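Long-range contacts in sugar ABC transporter, sugar-binding protein (Streptococcus pneumoniae, PDB 2HEU), which probably binds a sugar outside the cell and delivers it to an ABC transporter for uptake: residues A[100-105]-A[120-125]; A[69-74]-A[297-302]. One frame throughout, in Å; residues are numbered along the deposited sequence.

Contact 1 (A[100-105]-A[120-125]); sequences DYLKRV and YNVPFT. With NA (sodium ion), chain E.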
ATOM      1  N   ASP A 100     -14.349  -6.881  20.772  1.00 18.50           N
ATOM      2  CA  ASP A 100     -14.550  -8.202  20.219  1.00 18.77           C
ATOM      3  C   ASP A 100     -14.443  -8.191  18.682  1.00 17.13           C
ATOM      4  O   ASP A 100     -13.913  -9.163  18.098  1.00 19.04           O
ATOM      5  CB  ASP A 100     -15.862  -8.828  20.693  1.00 20.57           C
ATOM      6  CG  ASP A 100     -15.869  -9.181  22.206  0.50 17.67           C
ATOM      7  OD1 ASP A 100     -14.839  -9.208  22.900  0.50 23.80           O
ATOM      8  OD2 ASP A 100     -16.963  -9.438  22.663  0.50 23.43           O
ATOM      9  N   TYR A 101     -14.925  -7.153  18.042  1.00 16.13           N
ATOM     10  CA  TYR A 101     -14.930  -7.121  16.603  1.00 14.99           C
ATOM     11  C   TYR A 101     -13.503  -7.071  16.031  1.00 16.04           C
ATOM     12  O   TYR A 101     -13.291  -7.413  14.868  1.00 15.93           O
ATOM     13  CB  TYR A 101     -15.778  -5.927  16.059  1.00 16.04           C
ATOM     14  CG  TYR A 101     -15.422  -4.532  16.440  1.00 14.29           C
ATOM     15  CD1 TYR A 101     -16.278  -3.824  17.266  1.00 13.76           C
ATOM     16  CD2 TYR A 101     -14.281  -3.912  16.002  1.00 14.55           C
ATOM     17  CE1 TYR A 101     -15.985  -2.582  17.667  1.00 15.04           C
ATOM     18  CE2 TYR A 101     -13.976  -2.612  16.313  1.00 13.79           C
ATOM     19  CZ  TYR A 101     -14.873  -1.903  17.146  1.00 13.32           C
ATOM     20  OH  TYR A 101     -14.542  -0.609  17.459  1.00 14.54           O
ATOM     21  N   LEU A 102     -12.533  -6.647  16.848  1.00 15.24           N
ATOM     22  CA  LEU A 102     -11.143  -6.614  16.357  1.00 17.29           C
ATOM     23  C   LEU A 102     -10.644  -8.029  16.065  1.00 16.70           C
ATOM     24  O   LEU A 102      -9.738  -8.183  15.204  1.00 17.27           O
ATOM     25  CB  LEU A 102     -10.256  -5.837  17.314  1.00 18.15           C
ATOM     26  CG  LEU A 102      -8.867  -5.466  16.907  1.00 18.49           C
ATOM     27  CD1 LEU A 102      -8.897  -4.602  15.671  1.00 21.72           C
ATOM     28  CD2 LEU A 102      -8.100  -4.843  18.018  1.00 19.35           C
ATOM     29  N   LYS A 103     -11.189  -9.031  16.705  1.00 17.20           N
ATOM     30  CA  LYS A 103     -10.777 -10.390  16.488  1.00 18.87           C
ATOM     31  C   LYS A 103     -11.068 -10.873  15.041  1.00 17.28           C
ATOM     32  O   LYS A 103     -10.548 -11.895  14.590  1.00 19.40           O
ATOM     33  CB  LYS A 103     -11.434 -11.323  17.496  1.00 20.67           C
ATOM     34  CG  LYS A 103     -11.103 -10.945  18.948  1.00 27.10           C
ATOM     35  CD  LYS A 103      -9.573 -10.774  19.213  1.00 33.31           C
ATOM     36  CE  LYS A 103      -8.625 -11.977  18.889  1.00 37.36           C
ATOM     37  NZ  LYS A 103      -7.097 -11.777  19.221  1.00 34.68           N
ATOM     38  N   ARG A 104     -11.915 -10.137  14.313  1.00 15.71           N
ATOM     39  CA  ARG A 104     -12.235 -10.391  12.915  1.00 14.92           C
ATOM     40  C   ARG A 104     -11.134  -9.955  11.956  1.00 15.80           C
ATOM     41  O   ARG A 104     -11.220 -10.326  10.782  1.00 16.00           O
ATOM     42  CB  ARG A 104     -13.580  -9.794  12.517  1.00 14.88           C
ATOM     43  CG  ARG A 104     -14.724 -10.306  13.386  1.00 15.95           C
ATOM     44  CD  ARG A 104     -15.950  -9.482  13.212  1.00 15.21           C
ATOM     45  NE  ARG A 104     -17.056 -10.023  14.015  1.00 17.37           N
ATOM     46  CZ  ARG A 104     -18.216  -9.430  14.155  1.00 18.39           C
ATOM     47  NH1 ARG A 104     -18.407  -8.284  13.537  1.00 16.00           N
ATOM     48  NH2 ARG A 104     -19.169 -10.029  14.908  1.00 23.31           N
ATOM     49  N   VAL A 105     -10.161  -9.197  12.462  1.00 14.30           N
ATOM     50  CA  VAL A 105      -8.995  -8.837  11.606  1.00 14.06           C
ATOM     51  C   VAL A 105      -8.005  -9.991  11.687  1.00 13.98           C
ATOM     52  O   VAL A 105      -7.720 -10.494  12.768  1.00 16.36           O
ATOM     53  CB  VAL A 105      -8.387  -7.563  12.112  1.00 14.39           C
ATOM     54  CG1 VAL A 105      -7.130  -7.181  11.231  1.00 15.82           C
ATOM     55  CG2 VAL A 105      -9.413  -6.402  12.067  1.00 16.21           C
ATOM     56  N   TYR A 120      -5.459   1.189  17.683  1.00 13.23           N
ATOM     57  CA  TYR A 120      -6.312   2.296  17.498  1.00 13.00           C
ATOM     58  C   TYR A 120      -6.981   2.370  16.160  1.00 12.70           C
ATOM     59  O   TYR A 120      -7.647   3.391  15.878  1.00 13.32           O
ATOM     60  CB  TYR A 120      -5.505   3.616  17.739  1.00 14.70           C
ATOM     61  CG  TYR A 120      -4.973   3.784  19.147  1.00 15.59           C
ATOM     62  CD1 TYR A 120      -5.793   4.318  20.162  1.00 16.31           C
ATOM     63  CD2 TYR A 120      -3.718   3.362  19.499  1.00 16.76           C
ATOM     64  CE1 TYR A 120      -5.363   4.503  21.465  1.00 17.65           C
ATOM     65  CE2 TYR A 120      -3.290   3.520  20.788  1.00 18.00           C
ATOM     66  CZ  TYR A 120      -4.115   4.035  21.784  1.00 18.63           C
ATOM     67  OH  TYR A 120      -3.658   4.238  23.062  1.00 22.22           O
ATOM     68  N   ASN A 121      -6.806   1.368  15.305  1.00 12.29           N
ATOM     69  CA  ASN A 121      -7.304   1.465  13.948  1.00 10.99           C
ATOM     70  C   ASN A 121      -7.662   0.083  13.486  1.00 11.76           C
ATOM     71  O   ASN A 121      -6.894  -0.883  13.776  1.00 12.80           O
ATOM     72  CB  ASN A 121      -6.246   2.119  13.055  1.00 11.46           C
ATOM     73  CG  ASN A 121      -6.606   2.281  11.634  1.00 11.16           C
ATOM     74  OD1 ASN A 121      -6.491   1.368  10.844  1.00 12.52           O
ATOM     75  ND2 ASN A 121      -7.051   3.518  11.282  1.00 11.83           N
ATOM     76  N   VAL A 122      -8.753  -0.078  12.781  1.00 11.65           N
ATOM     77  CA  VAL A 122      -9.153  -1.338  12.125  1.00 10.69           C
ATOM     78  C   VAL A 122      -8.770  -1.271  10.651  1.00 10.75           C
ATOM     79  O   VAL A 122      -9.394  -0.483   9.891  1.00 10.37           O
ATOM     80  CB  VAL A 122     -10.690  -1.589  12.215  1.00 11.06           C
ATOM     81  CG1 VAL A 122     -11.034  -2.872  11.600  1.00 12.64           C
ATOM     82  CG2 VAL A 122     -11.114  -1.521  13.718  1.00 14.07           C
ATOM     83  N   PRO A 123      -7.729  -1.994  10.244  0.50 11.56           N
ATOM     84  CA  PRO A 123      -7.419  -1.998   8.795  0.50 10.87           C
ATOM     85  C   PRO A 123      -8.319  -3.049   8.151  0.50 11.69           C
ATOM     86  O   PRO A 123      -8.145  -4.239   8.391  0.50 16.38           O
ATOM     87  CB  PRO A 123      -5.884  -2.284   8.733  0.50 10.98           C
ATOM     88  CG  PRO A 123      -5.440  -2.419  10.230  0.50 12.09           C
ATOM     89  CD  PRO A 123      -6.679  -2.708  10.999  0.50 12.96           C
ATOM     90  N   PHE A 124      -9.325  -2.605   7.421  1.00 11.27           N
ATOM     91  CA  PHE A 124     -10.211  -3.504   6.662  1.00 11.20           C
ATOM     92  C   PHE A 124      -9.533  -3.969   5.416  1.00 11.56           C
ATOM     93  O   PHE A 124      -9.708  -5.136   5.038  1.00 12.93           O
ATOM     94  CB  PHE A 124     -11.518  -2.768   6.280  1.00 11.60           C
ATOM     95  CG  PHE A 124     -12.326  -2.322   7.442  1.00 11.12           C
ATOM     96  CD1 PHE A 124     -13.216  -3.166   8.019  1.00 11.14           C
ATOM     97  CD2 PHE A 124     -12.189  -1.044   8.017  1.00 10.25           C
ATOM     98  CE1 PHE A 124     -13.998  -2.777   9.091  1.00 12.63           C
ATOM     99  CE2 PHE A 124     -12.930  -0.658   9.080  1.00 11.46           C
ATOM    100  CZ  PHE A 124     -13.835  -1.520   9.619  1.00 12.20           C
ATOM    101  N   THR A 125      -8.898  -3.075   4.635  1.00 11.21           N
ATOM    102  CA  THR A 125      -8.214  -3.442   3.439  1.00 10.90           C
ATOM    103  C   THR A 125      -6.835  -2.845   3.453  1.00 10.38           C
ATOM    104  O   THR A 125      -6.511  -1.949   4.254  1.00 10.65           O
ATOM    105  CB  THR A 125      -8.905  -2.963   2.192  1.00 11.87           C
ATOM    106  OG1 THR A 125      -8.860  -1.534   2.134  1.00 11.44           O
ATOM    107  CG2 THR A 125     -10.370  -3.486   2.077  1.00 13.19           C
TER
HETATM  108 NA    NA E4001      -9.665 -14.047  14.304  1.00 21.15          NA
HETATM  109  O   HOH W   1      -7.579 -12.841  14.312  1.00 24.32           O
HETATM  110  O   HOH W   2     -11.707 -14.666  15.255  1.00 37.09           O
HETATM  111  O   HOH W   3      -8.958 -14.220  16.550  1.00 30.19           O
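Val-105, whose methyls pack on the strand at Val-122 and Pro-123, also receives a hydrogen bond at its carbonyl O from a water 2.8 Å away that is one of the ligands of the sodium ion. Lys-103 O reaches the same sodium directly at 2.3 Å, and two more waters and Glu-335 OE1 also bind it. The ion thus sits on the end of the 3-10 turn 100-104, while no hydrogen bond crosses to 120-125, and the side chains that meet are apolar. Val-122 carries most of the contact. With CG1 anti to the backbone N (chi1 -178°), its two methyls diverge: CG1 meets Val-105 CG2 at 3.9 Å, and CG2 comes to the rim of the Tyr-101 ring, lying near the ring plane 4.0 Å from CE2. Leu-102 CD1 touches that second methyl more loosely, at 4.3 Å. This strand, 122-123, is an outer member of the mixed five-stranded sheet, whose 2-1-3-5-4 order, with the returning strand 295-298 antiparallel, is the arrangement of class II periplasmic binding proteins. The turn covers the sheet beside helix 305-315, where Tyr-101 also packs on Val-312 and its hydroxyl makes a weak hydrogen bond with Asn-309. Within its own segment Val-122 CG1 sits over the Phe-124 ring, 3.7 Å from its plane and nearer the edge than the centre, so one methyl bridges Val-105 and Phe-124. Val-105 CG1, its other branch, approaches Pro-123 O at 4.2 Å; that carbonyl oxygen is buried here and has no hydrogen-bond partner in the model.

Contact 2 (A[69-74]-A[297-302]); sequences GDVPDV and SISATT
Asp-73 bonds to 297-302 through both its side chain and its backbone. Thr-302 OG1 donates to Asp-73 OD1 at 2.6 Å, arriving on the anti side of the carboxylate and only 16° out of its plane, with the two side chains crossing at about a right angle. The same hydroxyl accepts from His-304 N, and the second carboxylate oxygen, Asp-73 OD2, takes the backbone N-H of Glu-22, so bonds on both oxygens fix the rotation of the group. The main-chain bond runs from Ser-299 N to Asp-73 O (2.9 Å), the donor standing 40° above the carbonyl plane; the same oxygen also receives a CA-H...O contact from Ile-298 CA at 3.4 Å. A matching contact joins Val-74 CA to Ser-297 O. Both CA donors belong to the antiparallel non-hydrogen-bonded pair Val-74 and Ile-298. Ser-299 to Thr-302 form a type I turn. Ser-299 OG, swung anti to its own N (chi1 175°), accepts from Thr-301 N at 3.0 Å, an ST turn. A water 2.7 Å from Ser-299 OG donates to Val-71 O, closing a bridge between the segments, and beside it Val-71 CG1 rests on Ser-299 CB at 3.7 Å. In the sheet, strand 74-76 lies between 19-24, to which Val-74 is bonded through the backbone at Glu-22 and Phe-24, and 295-298, where the backbones of Ser-297 and Val-75 are hydrogen-bonded. Val-74 and Ile-298 point to one face, against Ala-308 of helix 305-315, while Pro-72 packs on Leu-62 of helix 58-67.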
ATOM      1  N   GLY A  69      -9.916  20.571  17.573  1.00 21.83           N
ATOM      2  CA  GLY A  69     -10.775  19.820  18.436  1.00 20.86           C
ATOM      3  C   GLY A  69     -12.115  19.471  17.840  1.00 21.41           C
ATOM      4  O   GLY A  69     -13.077  19.386  18.565  1.00 23.65           O
ATOM      5  N   ASP A  70     -12.203  19.241  16.532  1.00 20.00           N
ATOM      6  CA  ASP A  70     -13.431  18.887  15.826  1.00 18.80           C
ATOM      7  C   ASP A  70     -13.193  17.580  15.097  1.00 17.60           C
ATOM      8  O   ASP A  70     -13.159  17.512  13.881  1.00 21.85           O
ATOM      9  CB  ASP A  70     -13.737  19.953  14.812  1.00 20.74           C
ATOM     10  CG  ASP A  70     -14.892  19.649  13.952  1.00 23.45           C
ATOM     11  OD1 ASP A  70     -15.755  18.805  14.292  1.00 29.84           O
ATOM     12  OD2 ASP A  70     -14.902  20.195  12.824  1.00 27.81           O
ATOM     13  N   VAL A  71     -12.993  16.479  15.905  1.00 16.88           N
ATOM     14  CA  VAL A  71     -12.616  15.159  15.383  1.00 16.66           C
ATOM     15  C   VAL A  71     -13.850  14.408  14.908  1.00 14.80           C
ATOM     16  O   VAL A  71     -14.822  14.254  15.655  1.00 15.94           O
ATOM     17  CB  VAL A  71     -11.839  14.319  16.447  1.00 17.62           C
ATOM     18  CG1 VAL A  71     -11.361  12.972  15.868  1.00 16.63           C
ATOM     19  CG2 VAL A  71     -10.694  15.073  17.051  1.00 19.94           C
ATOM     20  N   PRO A  72     -13.883  13.949  13.609  1.00 14.54           N
ATOM     21  CA  PRO A  72     -15.028  13.170  13.197  1.00 13.37           C
ATOM     22  C   PRO A  72     -15.218  11.940  14.071  1.00 12.61           C
ATOM     23  O   PRO A  72     -14.270  11.364  14.609  1.00 12.74           O
ATOM     24  CB  PRO A  72     -14.675  12.776  11.792  1.00 13.00           C
ATOM     25  CG  PRO A  72     -13.688  13.781  11.348  1.00 14.19           C
ATOM     26  CD  PRO A  72     -12.892  14.128  12.534  1.00 14.58           C
ATOM     27  N   ASP A  73     -16.476  11.436  14.218  1.00 11.91           N
ATOM     28  CA  ASP A  73     -16.731  10.274  15.094  1.00 11.49           C
ATOM     29  C   ASP A  73     -15.961   9.065  14.603  1.00 11.32           C
ATOM     30  O   ASP A  73     -15.400   8.362  15.440  1.00 11.54           O
ATOM     31  CB  ASP A  73     -18.209   9.981  15.143  1.00 12.36           C
ATOM     32  CG  ASP A  73     -18.993  11.220  15.590  1.00 13.69           C
ATOM     33  OD1 ASP A  73     -19.060  11.509  16.748  1.00 17.15           O
ATOM     34  OD2 ASP A  73     -19.494  11.939  14.694  1.00 16.83           O
ATOM     35  N   VAL A  74     -16.010   8.786  13.321  1.00 10.87           N
ATOM     36  CA  VAL A  74     -15.291   7.672  12.724  1.00 10.24           C
ATOM     37  C   VAL A  74     -14.459   8.260  11.618  1.00 10.60           C
ATOM     38  O   VAL A  74     -14.959   9.001  10.789  1.00 11.38           O
ATOM     39  CB  VAL A  74     -16.237   6.596  12.186  1.00 10.50           C
ATOM     40  CG1 VAL A  74     -15.417   5.412  11.622  1.00 11.72           C
ATOM     41  CG2 VAL A  74     -17.166   6.047  13.315  1.00 13.21           C
ATOM     42  N   SER A 297     -10.554   4.595  12.507  1.00  9.50           N
ATOM     43  CA  SER A 297     -10.359   4.900  13.933  1.00 10.90           C
ATOM     44  C   SER A 297     -11.604   5.644  14.476  1.00 10.28           C
ATOM     45  O   SER A 297     -12.376   6.195  13.667  1.00 11.48           O
ATOM     46  CB  SER A 297      -9.111   5.746  14.119  1.00 10.76           C
ATOM     47  OG  SER A 297      -7.935   5.051  13.720  1.00 11.64           O
ATOM     48  N   ILE A 298     -11.780   5.603  15.773  1.00 10.93           N
ATOM     49  CA  ILE A 298     -12.946   6.238  16.417  1.00 10.87           C
ATOM     50  C   ILE A 298     -12.454   7.338  17.281  1.00 11.18           C
ATOM     51  O   ILE A 298     -11.511   7.179  18.056  1.00 12.22           O
ATOM     52  CB  ILE A 298     -13.731   5.214  17.237  1.00 12.17           C
ATOM     53  CG1 ILE A 298     -14.209   4.033  16.381  1.00 11.61           C
ATOM     54  CG2 ILE A 298     -14.904   5.893  17.964  1.00 12.55           C
ATOM     55  CD1 ILE A 298     -14.916   2.969  17.193  1.00 13.48           C
ATOM     56  N   SER A 299     -13.079   8.526  17.202  1.00 11.77           N
ATOM     57  CA  SER A 299     -12.713   9.589  18.141  1.00 12.61           C
ATOM     58  C   SER A 299     -12.904   9.152  19.593  1.00 13.97           C
ATOM     59  O   SER A 299     -13.956   8.655  19.990  1.00 14.01           O
ATOM     60  CB  SER A 299     -13.625  10.795  17.894  1.00 13.71           C
ATOM     61  OG  SER A 299     -13.349  11.792  18.869  1.00 14.98           O
ATOM     62  N   ALA A 300     -11.900   9.461  20.421  1.00 13.47           N
ATOM     63  CA  ALA A 300     -11.966   9.270  21.851  1.00 15.83           C
ATOM     64  C   ALA A 300     -12.937  10.190  22.565  1.00 15.10           C
ATOM     65  O   ALA A 300     -13.254   9.987  23.711  1.00 20.91           O
ATOM     66  CB  ALA A 300     -10.624   9.452  22.490  1.00 17.53           C
ATOM     67  N   THR A 301     -13.393  11.207  21.845  1.00 14.63           N
ATOM     68  CA  THR A 301     -14.275  12.219  22.410  1.00 16.34           C
ATOM     69  C   THR A 301     -15.603  12.294  21.721  1.00 15.59           C
ATOM     70  O   THR A 301     -16.355  13.240  21.953  1.00 18.14           O
ATOM     71  CB  THR A 301     -13.562  13.571  22.417  1.00 18.53           C
ATOM     72  OG1 THR A 301     -13.196  13.950  21.111  1.00 21.85           O
ATOM     73  CG2 THR A 301     -12.363  13.630  23.361  1.00 23.49           C
ATOM     74  N   THR A 302     -15.957  11.312  20.925  1.00 15.38           N
ATOM     75  CA  THR A 302     -17.279  11.288  20.357  1.00 14.65           C
ATOM     76  C   THR A 302     -18.314  11.337  21.467  1.00 14.78           C
ATOM     77  O   THR A 302     -18.212  10.646  22.509  1.00 16.74           O
ATOM     78  CB  THR A 302     -17.538  10.022  19.434  1.00 14.25           C
ATOM     79  OG1 THR A 302     -18.858  10.075  18.956  1.00 15.28           O
ATOM     80  CG2 THR A 302     -17.317   8.717  20.076  1.00 15.58           C
TER
HETATM   81  O   HOH W   4     -15.274  13.587  18.276  1.00 23.06           O

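Overall arrangement
From the N terminus, strands 19-24 and 48-53 and helix 58-67 lead into 69-74, the first half of contact 2. The chain then runs through helix 82-89 to 100-105, and contact 1 closes a short loop of 14 residues when 120-125 enters the sheet. A long excursion through the second sheet, 253-257 with 129-134 and 273-276, follows before 297-302 completes contact 2, so contact 1 is nested inside it. Their centres lie about 17 Å apart, and strand 295-298 joins them, lying between 74-76 and 122-123. Ser-297 OG probably hydrogen bonds with Tyr-120 O and Asn-121 ND2, and Tyr-101 packs on Ile-298.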